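Local atomic coordinates of glycosyltransferase (duf1792) (Streptococcus sanguinis, PDB entry 5V4A), a protein that acts as a glycosyltransferase, this chain being its C-terminal DUF1792 domain, a GT-D fold that binds UDP. Residues G148-S153 / Q253-R258; V42-D47 / L200-K205; Q13-L18 / A132-L137; Q136-K141 / N157-G162. All blocks are in the same frame, centred on the assembly; numbering follows the deposited sequence.

Contact 1: residues G148-S153 / Q253-R258; sequences GLTSRS and QDIEFR. With UDP (uridine-5'-diphosphate), chain C.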
# COMPACT_ATOMS: atom_id res chain seq x y z
N GLY A 148 -20.65 -3.52 -15.35
CA GLY A 148 -21.86 -4.19 -15.79
C GLY A 148 -22.91 -4.37 -14.70
O GLY A 148 -22.68 -4.17 -13.51
N LEU A 149 -24.09 -4.80 -15.15
CA LEU A 149 -25.26 -4.91 -14.27
C LEU A 149 -24.99 -5.84 -13.09
O LEU A 149 -25.43 -5.56 -11.97
CB LEU A 149 -26.47 -5.38 -15.07
CG LEU A 149 -27.78 -5.48 -14.30
CD1 LEU A 149 -28.14 -4.13 -13.66
CD2 LEU A 149 -28.92 -6.00 -15.17
N THR A 150 -24.29 -6.95 -13.33
CA THR A 150 -24.06 -7.96 -12.29
C THR A 150 -22.76 -7.76 -11.54
O THR A 150 -22.53 -8.44 -10.54
CB THR A 150 -24.09 -9.37 -12.90
OG1 THR A 150 -23.01 -9.52 -13.83
CG2 THR A 150 -25.43 -9.66 -13.56
N SER A 151 -21.92 -6.82 -11.99
CA SER A 151 -20.61 -6.58 -11.38
C SER A 151 -20.74 -6.22 -9.90
O SER A 151 -20.12 -6.84 -9.04
CB SER A 151 -19.90 -5.47 -12.15
OG SER A 151 -19.40 -5.94 -13.39
N ARG A 152 -21.54 -5.18 -9.61
CA ARG A 152 -21.82 -4.72 -8.25
C ARG A 152 -20.54 -4.63 -7.41
O ARG A 152 -20.49 -5.02 -6.23
CB ARG A 152 -22.89 -5.62 -7.61
CG ARG A 152 -24.22 -5.50 -8.39
CD ARG A 152 -25.36 -6.43 -7.94
NE ARG A 152 -25.96 -6.07 -6.67
CZ ARG A 152 -26.95 -5.21 -6.52
NH1 ARG A 152 -27.45 -4.59 -7.58
NH2 ARG A 152 -27.44 -4.96 -5.32
N SER A 153 -19.49 -4.07 -8.01
CA SER A 153 -18.20 -3.96 -7.35
C SER A 153 -18.32 -3.16 -6.06
O SER A 153 -18.90 -2.07 -6.04
CB SER A 153 -17.19 -3.32 -8.30
OG SER A 153 -17.02 -4.16 -9.44
N GLN A 253 -25.27 -17.27 -14.23
CA GLN A 253 -26.45 -17.97 -13.78
C GLN A 253 -26.59 -17.87 -12.26
O GLN A 253 -25.62 -17.63 -11.53
CB GLN A 253 -26.39 -19.44 -14.19
CG GLN A 253 -25.59 -20.35 -13.25
CD GLN A 253 -24.08 -20.27 -13.42
OE1 GLN A 253 -23.56 -19.62 -14.34
NE2 GLN A 253 -23.36 -20.92 -12.51
N ASP A 254 -27.83 -18.02 -11.78
CA ASP A 254 -28.11 -18.12 -10.34
C ASP A 254 -27.58 -16.89 -9.57
O ASP A 254 -26.76 -17.00 -8.65
CB ASP A 254 -27.54 -19.42 -9.76
CG ASP A 254 -28.20 -20.65 -10.37
OD1 ASP A 254 -29.43 -20.60 -10.53
OD2 ASP A 254 -27.51 -21.64 -10.69
N ILE A 255 -28.08 -15.72 -9.96
CA ILE A 255 -27.75 -14.47 -9.29
C ILE A 255 -29.05 -13.76 -8.91
O ILE A 255 -29.88 -13.48 -9.78
CB ILE A 255 -26.88 -13.57 -10.20
CG1 ILE A 255 -25.48 -14.16 -10.35
CG2 ILE A 255 -26.84 -12.13 -9.67
CD1 ILE A 255 -24.61 -13.37 -11.30
N GLU A 256 -29.18 -13.42 -7.63
CA GLU A 256 -30.31 -12.64 -7.14
C GLU A 256 -29.75 -11.48 -6.32
O GLU A 256 -29.04 -11.70 -5.34
CB GLU A 256 -31.28 -13.53 -6.33
CG GLU A 256 -30.87 -13.82 -4.90
CD GLU A 256 -30.03 -15.07 -4.74
OE1 GLU A 256 -29.59 -15.32 -3.60
OE2 GLU A 256 -29.82 -15.81 -5.74
N PHE A 257 -30.01 -10.25 -6.76
CA PHE A 257 -29.37 -9.09 -6.14
C PHE A 257 -29.86 -8.88 -4.71
O PHE A 257 -31.05 -9.03 -4.41
CB PHE A 257 -29.63 -7.81 -6.95
CG PHE A 257 -29.01 -7.81 -8.34
CD1 PHE A 257 -27.87 -8.56 -8.62
CD2 PHE A 257 -29.55 -7.03 -9.34
CE1 PHE A 257 -27.30 -8.55 -9.87
CE2 PHE A 257 -28.98 -7.01 -10.61
CZ PHE A 257 -27.85 -7.77 -10.87
N ARG A 258 -28.94 -8.50 -3.83
CA ARG A 258 -29.33 -8.00 -2.52
C ARG A 258 -29.71 -6.54 -2.68
O ARG A 258 -29.07 -5.81 -3.44
CB ARG A 258 -28.16 -8.11 -1.54
CG ARG A 258 -27.87 -9.51 -1.00
CD ARG A 258 -28.31 -9.71 0.45
NE ARG A 258 -27.50 -10.73 1.12
CZ ARG A 258 -27.96 -11.89 1.59
NH1 ARG A 258 -29.25 -12.19 1.47
NH2 ARG A 258 -27.13 -12.75 2.17
N1 UDP C . -18.21 -7.44 -17.75
C2 UDP C . -19.32 -6.64 -17.96
N3 UDP C . -19.76 -6.59 -19.26
C4 UDP C . -19.23 -7.25 -20.35
C5 UDP C . -18.08 -8.05 -20.05
C6 UDP C . -17.61 -8.10 -18.79
O2 UDP C . -19.87 -6.02 -17.07
O4 UDP C . -19.74 -7.10 -21.47
C1' UDP C . -17.65 -7.46 -16.38
C2' UDP C . -17.86 -8.72 -15.55
O2' UDP C . -19.18 -8.77 -15.01
C3' UDP C . -16.76 -8.53 -14.48
C4' UDP C . -15.66 -7.75 -15.23
O4' UDP C . -16.25 -7.34 -16.48
O3' UDP C . -17.19 -7.73 -13.39
C5' UDP C . -14.37 -8.50 -15.47
O5' UDP C . -13.45 -7.77 -16.32
PA UDP C . -12.10 -8.44 -16.81
O1A UDP C . -12.38 -9.60 -17.76
O2A UDP C . -11.24 -7.34 -17.31
O3A UDP C . -11.47 -9.10 -15.46
PB UDP C . -10.03 -9.66 -15.08
O1B UDP C . -9.21 -9.39 -16.34
O2B UDP C . -10.28 -11.18 -14.91
O3B UDP C . -9.47 -8.98 -13.86
O HOH W 1 -26.00 -7.81 -4.36
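Arg152 lays its guanidinium on the ring of Phe257. Here the loop that follows strand 142-148 of the GT-D fold meets the long loop between helices 224-233 and 261-266. The stack is nearly flat, with the two planes only 10° apart. Arg152 CZ lies 4.3 Å from the centroid of the Phe257 ring, off its centre, and the pair counts as cation-pi. The aliphatic part of the same side chain also sits over the ring: Arg152 CD makes a CH-pi contact 3.8 Å from the Phe257 centroid. With CD already over the ring, the bend at chi3 (72°) turns the guanidinium across the ring as well. Tyr263 is a further cation-pi partner of Arg152.

Further contacts gather at Phe257 CZ. It lies 3.5 Å from the carbonyl oxygen Leu149 O and touches the apolar Leu149 CG and Thr150 CG2. Ile255 CD1 packs on Thr150 CB at 4.3 Å. The hydroxyl of Thr150 is engaged by Asp252.

The polar link runs through water. Water 1 accepts from Arg152 NE at 2.9 Å and from Arg258 N at 3.1 Å.

The last group of contacts is with the nucleotide. Gly148 has no side chain, and its CA comes to 3.0 Å from UDP O2. Ser151 OG holds the ribose by a 2.8 Å hydrogen bond to UDP O3'.

Contact 2: residues V42-D47 / L200-K205; sequences VYQDFD and LGPTAK. With UDP (uridine-5'-diphosphate), chain C.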
# COMPACT_ATOMS: atom_id res chain seq x y z
N VAL A 42 -17.30 -15.93 -23.00
CA VAL A 42 -18.62 -16.12 -22.40
C VAL A 42 -19.38 -14.80 -22.25
O VAL A 42 -20.56 -14.72 -22.59
CB VAL A 42 -18.52 -16.87 -21.06
CG1 VAL A 42 -19.87 -16.88 -20.35
CG2 VAL A 42 -18.08 -18.31 -21.31
N TYR A 43 -18.72 -13.74 -21.77
CA TYR A 43 -19.46 -12.49 -21.67
C TYR A 43 -19.09 -11.48 -22.76
O TYR A 43 -19.43 -10.29 -22.64
CB TYR A 43 -19.33 -11.86 -20.27
CG TYR A 43 -17.95 -11.62 -19.72
CD1 TYR A 43 -16.98 -10.96 -20.45
CD2 TYR A 43 -17.65 -11.96 -18.39
CE1 TYR A 43 -15.71 -10.71 -19.91
CE2 TYR A 43 -16.41 -11.72 -17.85
CZ TYR A 43 -15.44 -11.09 -18.61
OH TYR A 43 -14.20 -10.85 -18.06
N GLN A 44 -18.49 -11.92 -23.86
CA GLN A 44 -18.32 -11.03 -25.01
C GLN A 44 -18.24 -11.85 -26.29
O GLN A 44 -17.27 -12.60 -26.48
CB GLN A 44 -17.08 -10.15 -24.85
CG GLN A 44 -16.88 -9.22 -26.05
CD GLN A 44 -18.08 -8.31 -26.29
OE1 GLN A 44 -18.38 -7.44 -25.47
NE2 GLN A 44 -18.76 -8.49 -27.43
N ASP A 45 -19.24 -11.70 -27.16
CA ASP A 45 -19.21 -12.33 -28.47
C ASP A 45 -18.14 -11.71 -29.37
O ASP A 45 -17.82 -10.52 -29.26
CB ASP A 45 -20.56 -12.20 -29.21
CG ASP A 45 -21.72 -12.86 -28.47
OD1 ASP A 45 -21.49 -13.61 -27.49
OD2 ASP A 45 -22.87 -12.64 -28.91
N PHE A 46 -17.63 -12.51 -30.29
CA PHE A 46 -16.68 -12.00 -31.26
C PHE A 46 -17.29 -10.85 -32.05
O PHE A 46 -18.44 -10.92 -32.51
CB PHE A 46 -16.24 -13.11 -32.23
CG PHE A 46 -15.45 -12.60 -33.41
CD1 PHE A 46 -16.05 -12.46 -34.65
CD2 PHE A 46 -14.11 -12.23 -33.28
CE1 PHE A 46 -15.33 -11.98 -35.74
CE2 PHE A 46 -13.39 -11.74 -34.36
CZ PHE A 46 -14.00 -11.63 -35.60
N ASP A 47 -16.51 -9.79 -32.19
CA ASP A 47 -16.81 -8.61 -33.00
C ASP A 47 -15.50 -8.24 -33.67
O ASP A 47 -14.48 -8.10 -32.98
CB ASP A 47 -17.34 -7.46 -32.14
CG ASP A 47 -17.58 -6.18 -32.94
OD1 ASP A 47 -16.60 -5.60 -33.45
OD2 ASP A 47 -18.74 -5.74 -33.04
N LEU A 200 -15.21 -4.15 -16.96
CA LEU A 200 -16.09 -4.31 -18.12
C LEU A 200 -15.49 -5.22 -19.19
O LEU A 200 -15.78 -5.04 -20.37
CB LEU A 200 -16.43 -2.93 -18.72
CG LEU A 200 -17.73 -2.74 -19.53
CD1 LEU A 200 -19.00 -2.99 -18.70
CD2 LEU A 200 -17.75 -1.34 -20.19
N GLY A 201 -14.70 -6.22 -18.79
CA GLY A 201 -14.17 -7.18 -19.73
C GLY A 201 -13.41 -6.54 -20.87
O GLY A 201 -12.70 -5.54 -20.68
N PRO A 202 -13.57 -7.08 -22.08
CA PRO A 202 -12.83 -6.54 -23.23
C PRO A 202 -13.21 -5.11 -23.59
O PRO A 202 -12.37 -4.36 -24.11
CB PRO A 202 -13.16 -7.53 -24.36
CG PRO A 202 -13.69 -8.75 -23.66
CD PRO A 202 -14.39 -8.25 -22.46
N THR A 203 -14.46 -4.70 -23.33
CA THR A 203 -14.87 -3.32 -23.57
C THR A 203 -14.12 -2.35 -22.65
O THR A 203 -13.85 -1.21 -23.04
CB THR A 203 -16.38 -3.17 -23.39
OG1 THR A 203 -17.05 -4.14 -24.21
CG2 THR A 203 -16.88 -1.76 -23.72
N ALA A 204 -13.76 -2.79 -21.45
CA ALA A 204 -12.99 -1.92 -20.56
C ALA A 204 -11.68 -1.48 -21.22
O ALA A 204 -11.22 -0.35 -21.00
CB ALA A 204 -12.71 -2.63 -19.23
N LYS A 205 -11.07 -2.34 -22.02
CA LYS A 205 -9.74 -2.03 -22.55
C LYS A 205 -9.82 -0.95 -23.62
O LYS A 205 -8.98 -0.04 -23.67
CB LYS A 205 -9.08 -3.29 -23.11
CG LYS A 205 -8.76 -4.32 -22.03
CD LYS A 205 -9.86 -5.28 -21.75
CE LYS A 205 -9.43 -6.32 -20.70
NZ LYS A 205 -9.57 -5.95 -19.25
N1 UDP C . -18.21 -7.44 -17.75
C2 UDP C . -19.32 -6.64 -17.96
N3 UDP C . -19.76 -6.59 -19.26
C4 UDP C . -19.23 -7.25 -20.35
C5 UDP C . -18.08 -8.05 -20.05
C6 UDP C . -17.61 -8.10 -18.79
O2 UDP C . -19.87 -6.02 -17.07
O4 UDP C . -19.74 -7.10 -21.47
C1' UDP C . -17.65 -7.46 -16.38
C2' UDP C . -17.86 -8.72 -15.55
O2' UDP C . -19.18 -8.77 -15.01
C3' UDP C . -16.76 -8.53 -14.48
C4' UDP C . -15.66 -7.75 -15.23
O4' UDP C . -16.25 -7.34 -16.48
O3' UDP C . -17.19 -7.73 -13.39
C5' UDP C . -14.37 -8.50 -15.47
O5' UDP C . -13.45 -7.77 -16.32
PA UDP C . -12.10 -8.44 -16.81
O1A UDP C . -12.38 -9.60 -17.76
O2A UDP C . -11.24 -7.34 -17.31
O3A UDP C . -11.47 -9.10 -15.46
PB UDP C . -10.03 -9.66 -15.08
O1B UDP C . -9.21 -9.39 -16.34
O2B UDP C . -10.28 -11.18 -14.91
O3B UDP C . -9.47 -8.98 -13.86
O HOH W 2 -17.25 -6.60 -23.29
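Tyr43 meets the start of helix 201-213 and the nucleotide at once. Its CE1 edge lies against Pro202, with Pro202 CD near the ring plane and 3.8 Å from Tyr43 CE1. One face of the ring is given to the uracil: UDP C6 sits 3.3 Å above the plane of Tyr43, over its centre. With chi1 at 54°, CG of Tyr43 stands between the backbone N and the carbonyl carbon, which brings the ring over the base. Gly201 CA also touches Tyr43 CE1, where no side chain intervenes.

Gln44 comes next and packs alongside Pro202, with Gln44 CB 3.9 Å from Pro202 CG. The two side chains run past each other in opposite directions.

The partner segment is the turn from strand 195-199 into helix 201-213, a beta-alpha junction at the nucleotide site of this GT-D fold. Gly201 N donates to UDP O5'. One helical turn on, Lys205 NZ binds UDP O2A at 2.9 Å and forms a salt bridge with Asp220.

The amide of Gln44 is used at both atoms. Water 2 donates to Gln44 OE1 at 2.6 Å, accepts from Thr203 OG1 at 2.6 Å and donates to UDP O4 at 3.1 Å. Gln44 NE2 gives an almost straight bond (176°) of 2.9 Å to Asp45 O, on a lone pair in the carbonyl plane. This holds the amide in its rotation.

Asp45 N is bound by the side chain of Asn175. Asp47 then stands at the N-cap of helix 48-58, and its OD1 accepts from Leu50 N.

Contact 3: residues Q13-L18 / A132-L137; sequences QSLDYL and AKLKQL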
# COMPACT_ATOMS: atom_id res chain seq x y z
N GLN A 13 5.61 -4.19 -8.61
CA GLN A 13 6.20 -3.18 -9.47
C GLN A 13 5.14 -2.42 -10.27
O GLN A 13 5.28 -1.21 -10.51
CB GLN A 13 7.22 -3.82 -10.40
CG GLN A 13 8.51 -4.23 -9.71
CD GLN A 13 9.38 -5.12 -10.57
OE1 GLN A 13 8.89 -5.94 -11.33
NE2 GLN A 13 10.69 -4.94 -10.46
N SER A 14 4.07 -3.11 -10.69
CA SER A 14 3.02 -2.46 -11.47
C SER A 14 2.25 -1.46 -10.61
O SER A 14 2.00 -0.33 -11.04
CB SER A 14 2.05 -3.50 -12.06
OG SER A 14 2.74 -4.44 -12.84
N LEU A 15 1.83 -1.88 -9.41
CA LEU A 15 1.12 -0.97 -8.52
C LEU A 15 1.98 0.24 -8.17
O LEU A 15 1.50 1.38 -8.21
CB LEU A 15 0.66 -1.72 -7.25
CG LEU A 15 -0.44 -2.76 -7.48
CD1 LEU A 15 -0.74 -3.47 -6.17
CD2 LEU A 15 -1.69 -2.10 -8.05
N ASP A 16 3.26 0.03 -7.88
CA ASP A 16 4.15 1.15 -7.58
C ASP A 16 4.26 2.12 -8.76
O ASP A 16 4.44 3.33 -8.57
CB ASP A 16 5.55 0.66 -7.21
CG ASP A 16 5.63 0.07 -5.81
OD1 ASP A 16 4.64 0.11 -5.05
OD2 ASP A 16 6.69 -0.51 -5.52
N TYR A 17 4.21 1.60 -10.00
CA TYR A 17 4.27 2.48 -11.16
C TYR A 17 3.05 3.39 -11.22
O TYR A 17 3.18 4.60 -11.47
CB TYR A 17 4.39 1.66 -12.46
CG TYR A 17 4.73 2.49 -13.71
CD1 TYR A 17 3.75 2.99 -14.53
CD2 TYR A 17 6.05 2.78 -14.02
CE1 TYR A 17 4.06 3.73 -15.67
CE2 TYR A 17 6.38 3.54 -15.13
CZ TYR A 17 5.38 4.01 -15.95
OH TYR A 17 5.71 4.75 -17.07
N LEU A 18 1.86 2.83 -10.99
CA LEU A 18 0.64 3.63 -11.01
C LEU A 18 0.63 4.66 -9.90
O LEU A 18 0.13 5.77 -10.09
CB LEU A 18 -0.59 2.71 -10.92
CG LEU A 18 -0.82 1.72 -12.07
CD1 LEU A 18 -2.04 0.82 -11.82
CD2 LEU A 18 -0.97 2.45 -13.42
N ALA A 132 -3.88 -3.24 -0.18
CA ALA A 132 -3.63 -1.94 0.44
C ALA A 132 -3.18 -0.91 -0.60
O ALA A 132 -3.65 0.23 -0.60
CB ALA A 132 -2.59 -2.05 1.56
N LYS A 133 -2.26 -1.30 -1.48
CA LYS A 133 -1.78 -0.34 -2.49
C LYS A 133 -2.85 -0.02 -3.52
O LYS A 133 -2.96 1.12 -3.99
CB LYS A 133 -0.52 -0.89 -3.16
CG LYS A 133 0.70 -0.89 -2.24
CD LYS A 133 2.00 -0.93 -3.01
CE LYS A 133 2.48 -2.33 -3.23
NZ LYS A 133 3.85 -2.38 -3.77
N LEU A 134 -3.67 -1.01 -3.86
CA LEU A 134 -4.81 -0.75 -4.74
C LEU A 134 -5.75 0.26 -4.11
O LEU A 134 -6.15 1.23 -4.76
CB LEU A 134 -5.55 -2.05 -5.05
CG LEU A 134 -5.00 -2.98 -6.13
CD1 LEU A 134 -5.44 -4.42 -5.90
CD2 LEU A 134 -5.45 -2.51 -7.53
N LYS A 135 -6.09 0.06 -2.83
CA LYS A 135 -7.02 0.98 -2.17
C LYS A 135 -6.47 2.40 -2.15
O LYS A 135 -7.24 3.35 -2.26
CB LYS A 135 -7.35 0.54 -0.74
CG LYS A 135 -8.19 -0.74 -0.64
CD LYS A 135 -8.58 -0.99 0.78
CE LYS A 135 -9.46 -2.20 0.90
NZ LYS A 135 -9.46 -2.61 2.33
N GLN A 136 -5.15 2.55 -2.06
CA GLN A 136 -4.55 3.88 -2.03
C GLN A 136 -4.73 4.61 -3.36
O GLN A 136 -4.65 5.85 -3.39
CB GLN A 136 -3.06 3.76 -1.69
CG GLN A 136 -2.38 5.07 -1.29
CD GLN A 136 -2.89 5.64 0.03
OE1 GLN A 136 -3.40 4.91 0.88
NE2 GLN A 136 -2.78 6.95 0.19
N LEU A 137 -4.97 3.89 -4.45
CA LEU A 137 -5.21 4.52 -5.74
C LEU A 137 -6.49 5.34 -5.73
O LEU A 137 -6.58 6.36 -6.41
CB LEU A 137 -5.26 3.46 -6.83
CG LEU A 137 -3.95 2.76 -7.19
CD1 LEU A 137 -4.24 1.62 -8.13
CD2 LEU A 137 -2.99 3.74 -7.85
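Leu15 fits between Lys133 and Leu134 where helix 11-21 packs beside helix 127-138. The two helices run in the same general direction. Their short axes are 10.0 Å apart and cross at 21°, a nearly parallel helix pair.

The two methyls of Leu15 divide the work. CD1 of Leu15 rests on Lys133 CB at 4.0 Å, and CD2 of Leu15 meets Leu134 CD2 at 3.8 Å. One turn further on, the apolar seam continues with Leu18 CB against Leu137 CD2, 4.0 Å apart. This contact is made by the backbone-proximal carbon of Leu18 and a branch end of Leu137.

A salt bridge runs along one side of the seam. Lys133 NZ donates to Asp16 OD1 at 2.9 Å and comes from above the carboxylate plane, 39° out of it. The lysine chain is bent at chi3 (-91°), and its CD also passes Asp16 OD1, at 3.5 Å. The CB of Asp16 points away from helix 127-138, but its carboxylate turns back to the lysine. Asn12 OD1 takes another hydrogen bond from Lys133 NZ, so two oxygens of helix 11-21 grip the buried ammonium. Their combined pull would probably keep it charged.

Further out, Gly129 of the second subunit packs on both Asp16 and Lys133, which places the salt bridge at the dimer interface. Leu18 also touches Met67 of strand 66-70, so helix 11-21 is seated on the three-stranded sheet. Ser14 anchors the same helix: its OG is hydrogen-bonded to Ser10 O and Ser111 N.

Contact 4: residues Q136-K141 / N157-G162; sequences QLWQDK and NDLFDG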
# COMPACT_ATOMS: atom_id res chain seq x y z
N GLN A 136 -5.15 2.55 -2.06
CA GLN A 136 -4.55 3.88 -2.03
C GLN A 136 -4.73 4.61 -3.36
O GLN A 136 -4.65 5.85 -3.39
CB GLN A 136 -3.06 3.76 -1.69
CG GLN A 136 -2.38 5.07 -1.29
CD GLN A 136 -2.89 5.64 0.03
OE1 GLN A 136 -3.40 4.91 0.88
NE2 GLN A 136 -2.78 6.95 0.19
N LEU A 137 -4.97 3.89 -4.45
CA LEU A 137 -5.21 4.52 -5.74
C LEU A 137 -6.49 5.34 -5.73
O LEU A 137 -6.58 6.36 -6.41
CB LEU A 137 -5.26 3.46 -6.83
CG LEU A 137 -3.95 2.76 -7.19
CD1 LEU A 137 -4.24 1.62 -8.13
CD2 LEU A 137 -2.99 3.74 -7.85
N TRP A 138 -7.49 4.91 -4.96
CA TRP A 138 -8.75 5.63 -4.93
C TRP A 138 -9.08 6.24 -3.57
O TRP A 138 -10.15 6.84 -3.44
CB TRP A 138 -9.90 4.72 -5.38
CG TRP A 138 -10.06 3.37 -4.67
CD1 TRP A 138 -10.55 3.15 -3.41
CD2 TRP A 138 -9.76 2.08 -5.21
NE1 TRP A 138 -10.56 1.80 -3.13
CE2 TRP A 138 -10.09 1.12 -4.23
CE3 TRP A 138 -9.26 1.64 -6.44
CZ2 TRP A 138 -9.93 -0.25 -4.43
CZ3 TRP A 138 -9.10 0.26 -6.64
CH2 TRP A 138 -9.43 -0.65 -5.64
N GLN A 139 -8.20 6.11 -2.57
CA GLN A 139 -8.48 6.67 -1.26
C GLN A 139 -8.73 8.17 -1.36
O GLN A 139 -7.93 8.91 -1.94
CB GLN A 139 -7.32 6.42 -0.29
CG GLN A 139 -7.23 5.02 0.26
CD GLN A 139 -8.53 4.58 0.88
OE1 GLN A 139 -8.87 4.99 2.00
NE2 GLN A 139 -9.28 3.76 0.16
N ASP A 140 -9.87 8.62 -0.81
CA ASP A 140 -10.24 10.04 -0.74
C ASP A 140 -10.43 10.67 -2.12
O ASP A 140 -10.31 11.89 -2.27
CB ASP A 140 -9.20 10.85 0.06
CG ASP A 140 -9.17 10.47 1.54
OD1 ASP A 140 -8.10 10.00 2.00
OD2 ASP A 140 -10.21 10.63 2.23
N LYS A 141 -10.79 9.87 -3.12
CA LYS A 141 -11.05 10.35 -4.47
C LYS A 141 -12.54 10.28 -4.75
O LYS A 141 -13.23 9.39 -4.25
CB LYS A 141 -10.30 9.51 -5.51
CG LYS A 141 -8.79 9.48 -5.36
CD LYS A 141 -8.16 10.84 -5.60
CE LYS A 141 -6.66 10.72 -5.73
NZ LYS A 141 -6.30 9.64 -6.68
N ASN A 157 -19.11 -5.28 0.66
CA ASN A 157 -17.78 -5.30 1.24
C ASN A 157 -17.29 -3.85 1.34
O ASN A 157 -17.98 -2.92 0.93
CB ASN A 157 -16.85 -6.20 0.42
CG ASN A 157 -16.62 -5.68 -1.01
OD1 ASN A 157 -16.10 -4.59 -1.20
ND2 ASN A 157 -17.02 -6.47 -2.01
N ASP A 158 -16.10 -3.67 1.91
CA ASP A 158 -15.57 -2.33 2.17
C ASP A 158 -14.47 -1.93 1.19
O ASP A 158 -13.59 -1.12 1.54
CB ASP A 158 -15.08 -2.24 3.62
CG ASP A 158 -13.84 -3.07 3.86
OD1 ASP A 158 -13.55 -3.96 3.04
OD2 ASP A 158 -13.17 -2.86 4.89
N LEU A 159 -14.49 -2.51 -0.01
CA LEU A 159 -13.43 -2.24 -0.99
C LEU A 159 -13.23 -0.75 -1.25
O LEU A 159 -12.10 -0.25 -1.24
CB LEU A 159 -13.77 -2.95 -2.30
CG LEU A 159 -12.72 -3.67 -3.16
CD1 LEU A 159 -13.12 -3.62 -4.62
CD2 LEU A 159 -11.32 -3.17 -2.99
N PHE A 160 -14.33 -0.03 -1.47
CA PHE A 160 -14.32 1.38 -1.86
C PHE A 160 -14.77 2.30 -0.74
O PHE A 160 -15.06 3.48 -0.98
CB PHE A 160 -15.21 1.58 -3.10
CG PHE A 160 -14.76 0.81 -4.29
CD1 PHE A 160 -13.52 1.03 -4.85
CD2 PHE A 160 -15.60 -0.15 -4.87
CE1 PHE A 160 -13.10 0.31 -5.96
CE2 PHE A 160 -15.18 -0.87 -5.98
CZ PHE A 160 -13.94 -0.64 -6.53
N ASP A 161 -14.81 1.80 0.50
CA ASP A 161 -15.26 2.63 1.61
C ASP A 161 -14.31 3.79 1.89
O ASP A 161 -14.72 4.77 2.53
CB ASP A 161 -15.44 1.76 2.86
CG ASP A 161 -16.73 0.91 2.82
OD1 ASP A 161 -17.39 0.82 1.76
OD2 ASP A 161 -17.06 0.30 3.87
N GLY A 162 -13.06 3.70 1.44
CA GLY A 162 -12.10 4.78 1.58
C GLY A 162 -12.19 5.87 0.53
O GLY A 162 -11.50 6.90 0.64
O HOH W 3 -11.16 1.92 0.12
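Two beta turns meet here: a type II turn from Trp138 to Lys141, at the end of helix 127-138, and a type I turn from Asp158 to Asp161, in the loop between strands 142-148 and 165-171. Trp138 carries the apolar side. Phe160 CE1 stands 3.5 Å above the Trp138 ring plane, over its centre. The two ring planes are inclined at 57°, so the pair is oblique. Leu159 CD2 touches Trp138 CZ2 at 3.5 Å.

The indole N-H is used as well. Trp138 NE1 donates to Leu159 O at 3.2 Å, 30° out of the carbonyl plane. From within the type II turn, Asp140 N gives a straighter bond (166°) of 2.8 Å to Gly162 O. The amide end of Gln139 abuts Gly162, with Gln139 OE1 3.3 Å from Gly162 CA. Water 3 accepts from Gln139 NE2 and Gly162 N and donates to Leu159 O. The carboxylate of Asp140 pairs with Arg164.

Leu159 O thus takes two bonds, one from the indole and one from the water. This carbonyl and the indole N-H are satisfied beside the aromatic packing, which probably fixes the rotation of the indole.

Overall arrangement
From the N terminus, helix 11-21 opens contact 3, which closes on helix 127-138, with 113 residues between its segments. Segment 42-47 starts within that loop and closes at 200-205, so contact 2 crosses contact 3. Contact 4 begins where contact 3 ends, sharing Gln136 and Leu137, and its short loop around strand 142-148 is nested inside contact 2. Segment 148-153 lies within that short loop and pairs with 253-258, so contact 1 crosses both contacts 4 and 2. Contacts 1 and 2 both touch UDP and join loops and a helix start around it. Contacts 3 and 4 adjoin through helix 127-138, on the side facing the second subunit.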